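Local structure of uncharacterized protein Atu1656 (Agrobacterium tumefaciens, 2OJH) at residues Q196-R201 with R211-A216; Y217-P222 with V231-Y236; V249-M254 with F265-G270. The protein is of unknown function but, as a six-bladed beta-propeller of the TolB family, probably serves in binding or protein-protein interaction. One frame throughout, in Å; residues are numbered along the deposited sequence. Where two conformers were deposited one is given.

How the contacts relate
All three contacts lie in two successive blades of the propeller. Contacts 2 and 3 belong to one four-stranded antiparallel sheet, contact 2 pairing its first two strands and contact 3 its last two, while contact 1 lies at the outer edge of the preceding blade, where the chain leaves for the next. The centre of contact 2 is about 11 Å from the centre of the chain, the nearest of the three, and it is buried and rich in aromatic rings. Contact 3 is also buried, but carries two opposite charges, not in contact, on one face. Contact 1 is only partly buried, and side-chain hydrogen bonds there do much of what strand pairing does in the other two.

Contact 1: residues Q196-R201 with R211-A216; sequences QMQIWR and RITDSA
The indole of W200 carries R211 on one face and has Q198 O at its edge, in plane. R211 CB stands 3.7 Å from the centroid of the W200 six-membered ring, only 6° off its normal, a CH-pi contact, and R211 CG follows over the ring near CE2. Extended from CG to NE, with CG anti to the backbone N (chi1 -167°), the R211 chain runs on past the indole and holds its guanidinium 8° from parallel to the ring plane. One face of that guanidinium is met by the D214 carboxylate, a salt bridge of charges alone because OD1 lies well out of plane. At the edge, in plane, R211 NH2 donates to Q198 OE1 at 2.9 Å, the amide being steeply turned against the guanidinium.

Q198 OE1 also takes the backbone N-H of S215 at 2.9 Å; both donors lie in the carbonyl plane, on lone pairs. The other end of the amide is equally occupied, Q198 NE2 giving to S215 OG at 3.0 Å and to M197 O. A bend at chi2 brings the amide over to the 211-216 backbone. Beside it, I199 N donates to T213 OG1 at 2.7 Å in a nearly straight bond, and I199 O accepts from both I212 N and T213 N, which approach from the same face of its plane. D219, on the first strand of the next blade, accepts from the hydroxyls of both T213 and S215.

W200 and R211 form the non-hydrogen-bonded pair that ends regular strand pairing here. Beyond it the connection between blades is tied down by side chains: four bonds at the Q198 amide fix its rotation, R211 NE also bonds to T213 O, and the D214 charge over the guanidinium face probably adds to its hold.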
loop_
_atom_site.group_PDB
_atom_site.type_symbol
_atom_site.label_atom_id
_atom_site.label_comp_id
_atom_site.label_asym_id
_atom_site.label_seq_id
_atom_site.Cartn_x
_atom_site.Cartn_y
_atom_site.Cartn_z
ATOM N N GLN A 196 -13.074 -15.206 -4.419
ATOM C CA GLN A 196 -11.660 -14.875 -4.497
ATOM C C GLN A 196 -11.508 -13.394 -4.230
ATOM O O GLN A 196 -12.502 -12.653 -4.190
ATOM C CB GLN A 196 -11.058 -15.298 -5.847
ATOM C CG GLN A 196 -11.669 -14.623 -7.059
ATOM C CD GLN A 196 -11.572 -15.454 -8.338
ATOM O OE1 GLN A 196 -11.970 -16.623 -8.375
ATOM N NE2 GLN A 196 -11.064 -14.840 -9.399
HETATM N N MSE A 197 -10.283 -12.947 -3.994
HETATM C CA MSE A 197 -10.087 -11.522 -3.808
HETATM C C MSE A 197 -10.386 -10.799 -5.141
HETATM O O MSE A 197 -9.894 -11.213 -6.206
HETATM C CB MSE A 197 -8.674 -11.213 -3.327
HETATM C CG MSE A 197 -8.416 -11.475 -1.835
HETATM SE SE MSE A 197 -9.699 -10.551 -0.685
HETATM C CE MSE A 197 -8.674 -9.953 0.849
ATOM N N GLN A 198 -11.248 -9.779 -5.072
ATOM C CA GLN A 198 -11.593 -8.884 -6.186
ATOM C C GLN A 198 -11.545 -7.460 -5.685
ATOM O O GLN A 198 -11.683 -7.232 -4.458
ATOM C CB GLN A 198 -12.998 -9.150 -6.667
ATOM C CG GLN A 198 -13.218 -10.608 -7.074
ATOM C CD GLN A 198 -12.632 -10.933 -8.440
ATOM O OE1 GLN A 198 -13.358 -10.990 -9.414
ATOM N NE2 GLN A 198 -11.323 -11.153 -8.507
ATOM N N ILE A 199 -11.366 -6.514 -6.609
ATOM C CA ILE A 199 -11.353 -5.098 -6.239
ATOM C C ILE A 199 -12.778 -4.583 -6.115
ATOM O O ILE A 199 -13.640 -4.838 -6.979
ATOM C CB ILE A 199 -10.511 -4.189 -7.201
ATOM C CG1 ILE A 199 -9.126 -4.798 -7.470
ATOM C CG2 ILE A 199 -10.430 -2.785 -6.627
ATOM C CD1 ILE A 199 -8.340 -5.148 -6.240
ATOM N N TRP A 200 -13.004 -3.888 -4.999
ATOM C CA TRP A 200 -14.269 -3.225 -4.711
ATOM C C TRP A 200 -13.949 -1.771 -4.355
ATOM O O TRP A 200 -12.783 -1.410 -4.124
ATOM C CB TRP A 200 -14.987 -3.908 -3.537
ATOM C CG TRP A 200 -15.609 -5.270 -3.884
ATOM C CD1 TRP A 200 -14.946 -6.449 -4.117
ATOM C CD2 TRP A 200 -16.989 -5.558 -4.009
ATOM N NE1 TRP A 200 -15.845 -7.468 -4.391
ATOM C CE2 TRP A 200 -17.110 -6.941 -4.335
ATOM C CE3 TRP A 200 -18.152 -4.785 -3.888
ATOM C CZ2 TRP A 200 -18.333 -7.550 -4.538
ATOM C CZ3 TRP A 200 -19.376 -5.396 -4.101
ATOM C CH2 TRP A 200 -19.461 -6.769 -4.413
ATOM N N ARG A 201 -14.972 -0.928 -4.355
ATOM C CA ARG A 201 -14.820 0.402 -3.797
ATOM C C ARG A 201 -16.013 0.793 -2.926
ATOM O O ARG A 201 -17.136 0.439 -3.225
ATOM C CB ARG A 201 -14.546 1.438 -4.898
ATOM C CG ARG A 201 -15.677 1.652 -5.890
ATOM C CD ARG A 201 -15.330 2.786 -6.843
ATOM N NE ARG A 201 -16.488 3.202 -7.619
ATOM C CZ ARG A 201 -16.479 4.147 -8.555
ATOM N NH1 ARG A 201 -17.608 4.439 -9.192
ATOM N NH2 ARG A 201 -15.356 4.797 -8.853
ATOM N N ARG A 211 -18.576 -3.481 -6.947
ATOM C CA ARG A 211 -17.515 -4.350 -7.414
ATOM C C ARG A 211 -16.802 -3.688 -8.585
ATOM O O ARG A 211 -17.455 -3.149 -9.491
ATOM C CB ARG A 211 -18.085 -5.704 -7.840
ATOM C CG ARG A 211 -17.052 -6.779 -8.048
ATOM C CD ARG A 211 -17.722 -8.061 -8.427
ATOM N NE ARG A 211 -16.774 -9.127 -8.728
ATOM C CZ ARG A 211 -17.127 -10.383 -8.989
ATOM N NH1 ARG A 211 -18.412 -10.750 -8.960
ATOM N NH2 ARG A 211 -16.194 -11.286 -9.272
ATOM N N ILE A 212 -15.471 -3.761 -8.580
ATOM C CA ILE A 212 -14.660 -3.163 -9.642
ATOM C C ILE A 212 -13.933 -4.156 -10.539
ATOM O O ILE A 212 -13.830 -3.908 -11.743
ATOM C CB ILE A 212 -13.650 -2.152 -9.075
ATOM C CG1 ILE A 212 -14.400 -1.011 -8.364
ATOM C CG2 ILE A 212 -12.675 -1.692 -10.177
ATOM C CD1 ILE A 212 -15.213 -0.081 -9.253
ATOM N N THR A 213 -13.413 -5.254 -9.986
ATOM C CA THR A 213 -12.933 -6.348 -10.856
ATOM C C THR A 213 -13.844 -7.571 -10.789
ATOM O O THR A 213 -14.472 -7.850 -9.764
ATOM C CB THR A 213 -11.472 -6.769 -10.573
ATOM O OG1 THR A 213 -11.347 -7.262 -9.227
ATOM C CG2 THR A 213 -10.532 -5.609 -10.766
ATOM N N ASP A 214 -13.914 -8.294 -11.911
ATOM C CA ASP A 214 -14.620 -9.548 -11.993
ATOM C C ASP A 214 -13.677 -10.377 -12.850
ATOM O O ASP A 214 -13.756 -10.321 -14.070
ATOM C CB ASP A 214 -15.944 -9.326 -12.707
ATOM C CG ASP A 214 -16.870 -10.518 -12.621
ATOM O OD1 ASP A 214 -16.397 -11.656 -12.397
ATOM O OD2 ASP A 214 -18.088 -10.305 -12.779
ATOM N N SER A 215 -12.720 -11.051 -12.207
ATOM C CA SER A 215 -11.614 -11.697 -12.919
ATOM C C SER A 215 -11.480 -13.144 -12.508
ATOM O O SER A 215 -12.104 -13.575 -11.533
ATOM C CB SER A 215 -10.282 -10.983 -12.651
ATOM O OG SER A 215 -10.029 -10.843 -11.250
ATOM N N ALA A 216 -10.659 -13.885 -13.253
ATOM C CA ALA A 216 -10.212 -15.200 -12.834
ATOM C C ALA A 216 -9.001 -15.147 -11.891
ATOM O O ALA A 216 -8.292 -16.135 -11.744
ATOM C CB ALA A 216 -9.872 -16.066 -14.062
#

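Contact 2: residues Y217-P222 with V231-Y236; sequences YGDWFP and VVFVSY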
loop_
_atom_site.group_PDB
_atom_site.type_symbol
_atom_site.label_atom_id
_atom_site.label_comp_id
_atom_site.label_asym_id
_atom_site.label_seq_id
_atom_site.Cartn_x
_atom_site.Cartn_y
_atom_site.Cartn_z
ATOM N N TYR A 217 -8.763 -14.022 -11.236
ATOM C CA TYR A 217 -7.572 -13.921 -10.382
ATOM C C TYR A 217 -7.948 -13.457 -9.002
ATOM O O TYR A 217 -9.092 -13.080 -8.774
ATOM C CB TYR A 217 -6.572 -12.914 -10.958
ATOM C CG TYR A 217 -6.100 -13.275 -12.343
ATOM C CD1 TYR A 217 -5.391 -14.458 -12.572
ATOM C CD2 TYR A 217 -6.373 -12.444 -13.426
ATOM C CE1 TYR A 217 -4.967 -14.800 -13.837
ATOM C CE2 TYR A 217 -5.940 -12.780 -14.717
ATOM C CZ TYR A 217 -5.237 -13.961 -14.905
ATOM O OH TYR A 217 -4.816 -14.330 -16.171
ATOM N N GLY A 218 -6.987 -13.519 -8.079
ATOM C CA GLY A 218 -7.095 -12.810 -6.796
ATOM C C GLY A 218 -6.363 -11.476 -6.915
ATOM O O GLY A 218 -5.153 -11.437 -7.158
ATOM N N ASP A 219 -7.094 -10.383 -6.703
ATOM C CA ASP A 219 -6.652 -9.064 -7.111
ATOM C C ASP A 219 -6.378 -8.392 -5.804
ATOM O O ASP A 219 -7.212 -8.458 -4.894
ATOM C CB ASP A 219 -7.780 -8.359 -7.902
ATOM C CG ASP A 219 -8.043 -8.992 -9.275
ATOM O OD1 ASP A 219 -7.103 -9.557 -9.854
ATOM O OD2 ASP A 219 -9.175 -8.885 -9.797
ATOM N N TRP A 220 -5.205 -7.748 -5.687
ATOM C CA TRP A 220 -4.723 -7.310 -4.397
ATOM C C TRP A 220 -4.069 -5.933 -4.538
ATOM O O TRP A 220 -3.644 -5.535 -5.631
ATOM C CB TRP A 220 -3.668 -8.318 -3.903
ATOM C CG TRP A 220 -4.235 -9.560 -3.196
ATOM C CD1 TRP A 220 -4.640 -10.747 -3.762
ATOM C CD2 TRP A 220 -4.434 -9.687 -1.796
ATOM N NE1 TRP A 220 -5.085 -11.618 -2.761
ATOM C CE2 TRP A 220 -4.972 -10.956 -1.548
ATOM C CE3 TRP A 220 -4.226 -8.808 -0.706
ATOM C CZ2 TRP A 220 -5.300 -11.383 -0.254
ATOM C CZ3 TRP A 220 -4.557 -9.239 0.565
ATOM C CH2 TRP A 220 -5.069 -10.512 0.783
ATOM N N PHE A 221 -3.959 -5.208 -3.443
ATOM C CA PHE A 221 -3.200 -3.972 -3.447
ATOM C C PHE A 221 -3.653 -2.896 -4.460
ATOM O O PHE A 221 -2.808 -2.356 -5.191
ATOM C CB PHE A 221 -1.688 -4.249 -3.657
ATOM C CG PHE A 221 -1.190 -5.516 -3.013
ATOM C CD1 PHE A 221 -1.250 -5.691 -1.611
ATOM C CD2 PHE A 221 -0.644 -6.527 -3.804
ATOM C CE1 PHE A 221 -0.819 -6.900 -1.016
ATOM C CE2 PHE A 221 -0.191 -7.738 -3.223
ATOM C CZ PHE A 221 -0.278 -7.927 -1.829
ATOM N N PRO A 222 -4.958 -2.540 -4.497
ATOM C CA PRO A 222 -5.340 -1.415 -5.389
ATOM C C PRO A 222 -4.786 -0.052 -4.958
ATOM O O PRO A 222 -4.901 0.348 -3.768
ATOM C CB PRO A 222 -6.886 -1.465 -5.364
ATOM C CG PRO A 222 -7.222 -2.078 -4.006
ATOM C CD PRO A 222 -6.136 -3.124 -3.813
ATOM N N VAL A 231 -5.991 2.750 -11.942
ATOM C CA VAL A 231 -5.691 1.990 -10.734
ATOM C C VAL A 231 -4.692 0.890 -11.112
ATOM O O VAL A 231 -4.946 0.111 -12.057
ATOM C CB VAL A 231 -7.000 1.310 -10.186
ATOM C CG1 VAL A 231 -6.693 0.343 -9.030
ATOM C CG2 VAL A 231 -8.038 2.390 -9.764
ATOM N N VAL A 232 -3.605 0.795 -10.340
ATOM C CA VAL A 232 -2.626 -0.300 -10.490
ATOM C C VAL A 232 -2.883 -1.324 -9.363
ATOM O O VAL A 232 -3.325 -0.962 -8.265
ATOM C CB VAL A 232 -1.142 0.255 -10.462
ATOM C CG1 VAL A 232 -0.785 0.785 -9.098
ATOM C CG2 VAL A 232 -0.124 -0.799 -10.897
ATOM N N PHE A 233 -2.616 -2.598 -9.623
ATOM C CA PHE A 233 -2.889 -3.634 -8.641
ATOM C C PHE A 233 -2.158 -4.893 -9.088
ATOM O O PHE A 233 -1.577 -4.910 -10.174
ATOM C CB PHE A 233 -4.409 -3.861 -8.431
ATOM C CG PHE A 233 -5.142 -4.405 -9.649
ATOM C CD1 PHE A 233 -5.564 -3.547 -10.644
ATOM C CD2 PHE A 233 -5.473 -5.751 -9.743
ATOM C CE1 PHE A 233 -6.266 -4.034 -11.757
ATOM C CE2 PHE A 233 -6.154 -6.254 -10.877
ATOM C CZ PHE A 233 -6.538 -5.394 -11.862
ATOM N N VAL A 234 -2.106 -5.899 -8.218
ATOM C CA VAL A 234 -1.461 -7.175 -8.541
ATOM C C VAL A 234 -2.523 -8.269 -8.661
ATOM O O VAL A 234 -3.426 -8.321 -7.837
ATOM C CB VAL A 234 -0.499 -7.584 -7.440
ATOM C CG1 VAL A 234 0.039 -9.002 -7.655
ATOM C CG2 VAL A 234 0.670 -6.584 -7.331
ATOM N N SER A 235 -2.384 -9.162 -9.640
ATOM C CA SER A 235 -3.249 -10.349 -9.795
ATOM C C SER A 235 -2.449 -11.630 -9.549
ATOM O O SER A 235 -1.477 -11.901 -10.261
ATOM C CB SER A 235 -3.845 -10.425 -11.207
ATOM O OG SER A 235 -4.940 -9.523 -11.344
ATOM N N TYR A 236 -2.838 -12.403 -8.532
ATOM C CA TYR A 236 -2.248 -13.713 -8.293
ATOM C C TYR A 236 -3.059 -14.733 -9.069
ATOM O O TYR A 236 -4.198 -14.446 -9.415
ATOM C CB TYR A 236 -2.416 -14.085 -6.848
ATOM C CG TYR A 236 -1.513 -13.400 -5.851
ATOM C CD1 TYR A 236 -0.292 -13.973 -5.473
ATOM C CD2 TYR A 236 -1.897 -12.230 -5.259
ATOM C CE1 TYR A 236 0.527 -13.359 -4.499
ATOM C CE2 TYR A 236 -1.082 -11.608 -4.298
ATOM C CZ TYR A 236 0.130 -12.200 -3.927
ATOM O OH TYR A 236 0.947 -11.601 -2.942
#
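Y236 turns the edge of its ring toward the indole of W220 in an offset edge-to-face pair, the planes 80° apart and the centroids of the W220 five-membered ring and the Y236 ring separated by 5.1 Å. The touching atoms are W220 CD1 and Y236 CD2, 3.5 Å apart. F221 crosses Y236 at about a right angle, while V234 lies alongside F221, its CG2 at the ring edge, 3.8 Å from F221 CD2.

On the other face of the hairpin D219 and F233 run side by side, carboxylate and ring planes 72° apart, with D219 OD1 at the ring edge, 3.6 Å from F233 CE2. D219 OD1 also accepts a bond of 2.6 Å from S235 OG; a chi1 of -78° sets that hydroxyl beside its own backbone N, reaching across the non-hydrogen-bonded pair D219-S235. The other carboxylate oxygen, OD2, serves the incoming loop between the blades. Backbone bonds at G218-Y236 and W220-V234 flank this pair.

Strand 217-224 is the first of its blade and strand 230-237 the second, with strand 247-255 next in the sheet, where F233 and S235 meet Q252. Toward the neighbouring blade, P222 packs on I199 of strand 198-203 and on Y188 of strand 186-191. H243 from a loop stacks on W220, and the Y236 hydroxyl bonds to P244 O.

Contact 3: residues V249-M254 with F265-G270; sequences VRVQLM and FDLFGG
The outer hairpin of a propeller blade, formed by strands 247-255 and 262-267, brings V249, R250 and V251 opposite L267, D266 and F265 in antiparallel register. V249-L267 and V251-F265 are hydrogen-bonded pairs. V249 N gives to L267 O at 2.8 Å and V251 N to F265 O at 3.0 Å, each acceptor being met almost head-on. The return bond, from L267 N to V249 O, is of another kind, its donor standing 41° above the carbonyl plane and not on a lone pair.

V251 and F265 lie side by side on the apolar face of the hairpin. With CG set between its backbone N and carbonyl carbon (chi1 44°), the F265 ring presents a face to V251: V251 CB stands 4.0 Å from the F265 ring centroid, 22° off the normal, in a CH-pi contact shifted toward the rim. V251 CG2 comes closer to the rim still, 3.5 Å from F265 CE2. L267 continues this row, its CD2 lying 3.6 Å from V249 CG2. The other V249 methyl, CG1, packs loosely near G269 O, 4.0 Å away, where the chain has turned its corner at F268.

R250 and D266 occupy the other face as the non-hydrogen-bonded pair. Their side chains run the same way, and R250 CG approaches D266 OD1, yet in the conformer given the charged atoms do not touch, so any attraction is doubtful and probably modest.

Inward in the sheet, strand 247-255 pairs with strand 230-237, where V249 packs on Y236. Strand 285-291 lies against the apolar face: V251 touches F286, L267 touches Y288 and R290, and the F265 ring meets those of Y288 and F27.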
loop_
_atom_site.group_PDB
_atom_site.type_symbol
_atom_site.label_atom_id
_atom_site.label_comp_id
_atom_site.label_asym_id
_atom_site.label_seq_id
_atom_site.Cartn_x
_atom_site.Cartn_y
_atom_site.Cartn_z
ATOM N N VAL A 249 3.379 -13.454 -10.483
ATOM C CA VAL A 249 2.170 -12.606 -10.503
ATOM C C VAL A 249 2.120 -11.678 -11.749
ATOM O O VAL A 249 3.006 -11.741 -12.606
ATOM C CB VAL A 249 1.966 -11.797 -9.191
ATOM C CG1 VAL A 249 1.908 -12.737 -7.976
ATOM C CG2 VAL A 249 3.046 -10.704 -8.997
ATOM N N ARG A 250 1.054 -10.878 -11.847
ATOM C CA ARG A 250 0.861 -9.911 -12.924
ATOM C C ARG A 250 0.621 -8.556 -12.280
ATOM O O ARG A 250 -0.170 -8.465 -11.355
ATOM C CB ARG A 250 -0.365 -10.278 -13.763
ATOM C CG ARG A 250 -0.288 -11.614 -14.498
ATOM C CD ARG A 250 -1.654 -12.017 -15.070
ATOM N NE ARG A 250 -1.556 -13.010 -16.144
ATOM C CZ ARG A 250 -1.495 -14.330 -15.969
ATOM N NH1 ARG A 250 -1.505 -14.857 -14.748
ATOM N NH2 ARG A 250 -1.418 -15.133 -17.025
ATOM N N VAL A 251 1.310 -7.519 -12.749
ATOM C CA VAL A 251 1.025 -6.154 -12.330
ATOM C C VAL A 251 0.034 -5.633 -13.381
ATOM O O VAL A 251 0.332 -5.622 -14.584
ATOM C CB VAL A 251 2.304 -5.298 -12.213
ATOM C CG1 VAL A 251 1.982 -3.825 -11.917
ATOM C CG2 VAL A 251 3.229 -5.868 -11.113
ATOM N N GLN A 252 -1.152 -5.252 -12.907
ATOM C CA GLN A 252 -2.250 -4.886 -13.756
ATOM C C GLN A 252 -2.562 -3.419 -13.638
ATOM O O GLN A 252 -2.251 -2.785 -12.628
ATOM C CB GLN A 252 -3.517 -5.639 -13.342
ATOM C CG GLN A 252 -3.380 -7.125 -13.235
ATOM C CD GLN A 252 -3.417 -7.776 -14.573
ATOM O OE1 GLN A 252 -2.380 -8.015 -15.163
ATOM N NE2 GLN A 252 -4.612 -8.037 -15.089
ATOM N N LEU A 253 -3.229 -2.902 -14.668
ATOM C CA LEU A 253 -3.710 -1.531 -14.669
ATOM C C LEU A 253 -5.110 -1.531 -15.269
ATOM O O LEU A 253 -5.408 -2.328 -16.186
ATOM C CB LEU A 253 -2.784 -0.632 -15.505
ATOM C CG LEU A 253 -2.877 0.896 -15.351
ATOM C CD1 LEU A 253 -2.275 1.325 -14.065
ATOM C CD2 LEU A 253 -2.169 1.655 -16.512
HETATM N N MSE A 254 -5.960 -0.652 -14.739
HETATM C CA MSE A 254 -7.310 -0.444 -15.275
HETATM C C MSE A 254 -7.803 0.986 -15.037
HETATM O O MSE A 254 -7.227 1.726 -14.235
HETATM C CB MSE A 254 -8.270 -1.408 -14.592
HETATM C CG MSE A 254 -8.417 -1.098 -13.110
HETATM SE SE MSE A 254 -9.456 -2.462 -12.183
HETATM C CE MSE A 254 -9.087 -1.891 -10.359
ATOM N N PHE A 265 3.076 -5.838 -16.785
ATOM C CA PHE A 265 4.175 -6.801 -16.928
ATOM C C PHE A 265 3.960 -7.983 -15.975
ATOM O O PHE A 265 3.218 -7.854 -15.019
ATOM C CB PHE A 265 5.529 -6.127 -16.671
ATOM C CG PHE A 265 5.535 -5.211 -15.474
ATOM C CD1 PHE A 265 5.201 -3.870 -15.623
ATOM C CD2 PHE A 265 5.882 -5.686 -14.208
ATOM C CE1 PHE A 265 5.211 -3.006 -14.518
ATOM C CE2 PHE A 265 5.906 -4.832 -13.100
ATOM C CZ PHE A 265 5.554 -3.495 -13.265
ATOM N N ASP A 266 4.572 -9.134 -16.295
ATOM C CA ASP A 266 4.718 -10.245 -15.348
ATOM C C ASP A 266 5.805 -9.900 -14.341
ATOM O O ASP A 266 6.709 -9.110 -14.630
ATOM C CB ASP A 266 5.138 -11.510 -16.048
ATOM C CG ASP A 266 4.082 -12.027 -17.017
ATOM O OD1 ASP A 266 2.903 -11.649 -16.886
ATOM O OD2 ASP A 266 4.446 -12.816 -17.911
ATOM N N LEU A 267 5.742 -10.526 -13.179
ATOM C CA LEU A 267 6.676 -10.212 -12.111
ATOM C C LEU A 267 6.790 -11.383 -11.128
ATOM O O LEU A 267 5.811 -12.097 -10.857
ATOM C CB LEU A 267 6.241 -8.934 -11.401
ATOM C CG LEU A 267 6.981 -8.525 -10.140
ATOM C CD1 LEU A 267 7.277 -7.041 -10.125
ATOM C CD2 LEU A 267 6.167 -8.882 -8.908
ATOM N N PHE A 268 7.997 -11.578 -10.608
ATOM C CA PHE A 268 8.207 -12.536 -9.547
ATOM C C PHE A 268 8.153 -11.747 -8.254
ATOM O O PHE A 268 8.963 -10.824 -8.016
ATOM C CB PHE A 268 9.534 -13.262 -9.709
ATOM C CG PHE A 268 9.744 -14.337 -8.687
ATOM C CD1 PHE A 268 9.134 -15.578 -8.838
ATOM C CD2 PHE A 268 10.518 -14.097 -7.570
ATOM C CE1 PHE A 268 9.310 -16.570 -7.900
ATOM C CE2 PHE A 268 10.702 -15.088 -6.605
ATOM C CZ PHE A 268 10.098 -16.326 -6.775
ATOM N N GLY A 269 7.146 -12.065 -7.441
ATOM C CA GLY A 269 6.896 -11.305 -6.219
ATOM C C GLY A 269 5.500 -11.561 -5.668
ATOM O O GLY A 269 5.070 -12.715 -5.550
ATOM N N GLY A 270 4.789 -10.486 -5.366
ATOM C CA GLY A 270 3.511 -10.567 -4.666
ATOM C C GLY A 270 3.660 -9.763 -3.399
ATOM O O GLY A 270 3.667 -8.530 -3.449
#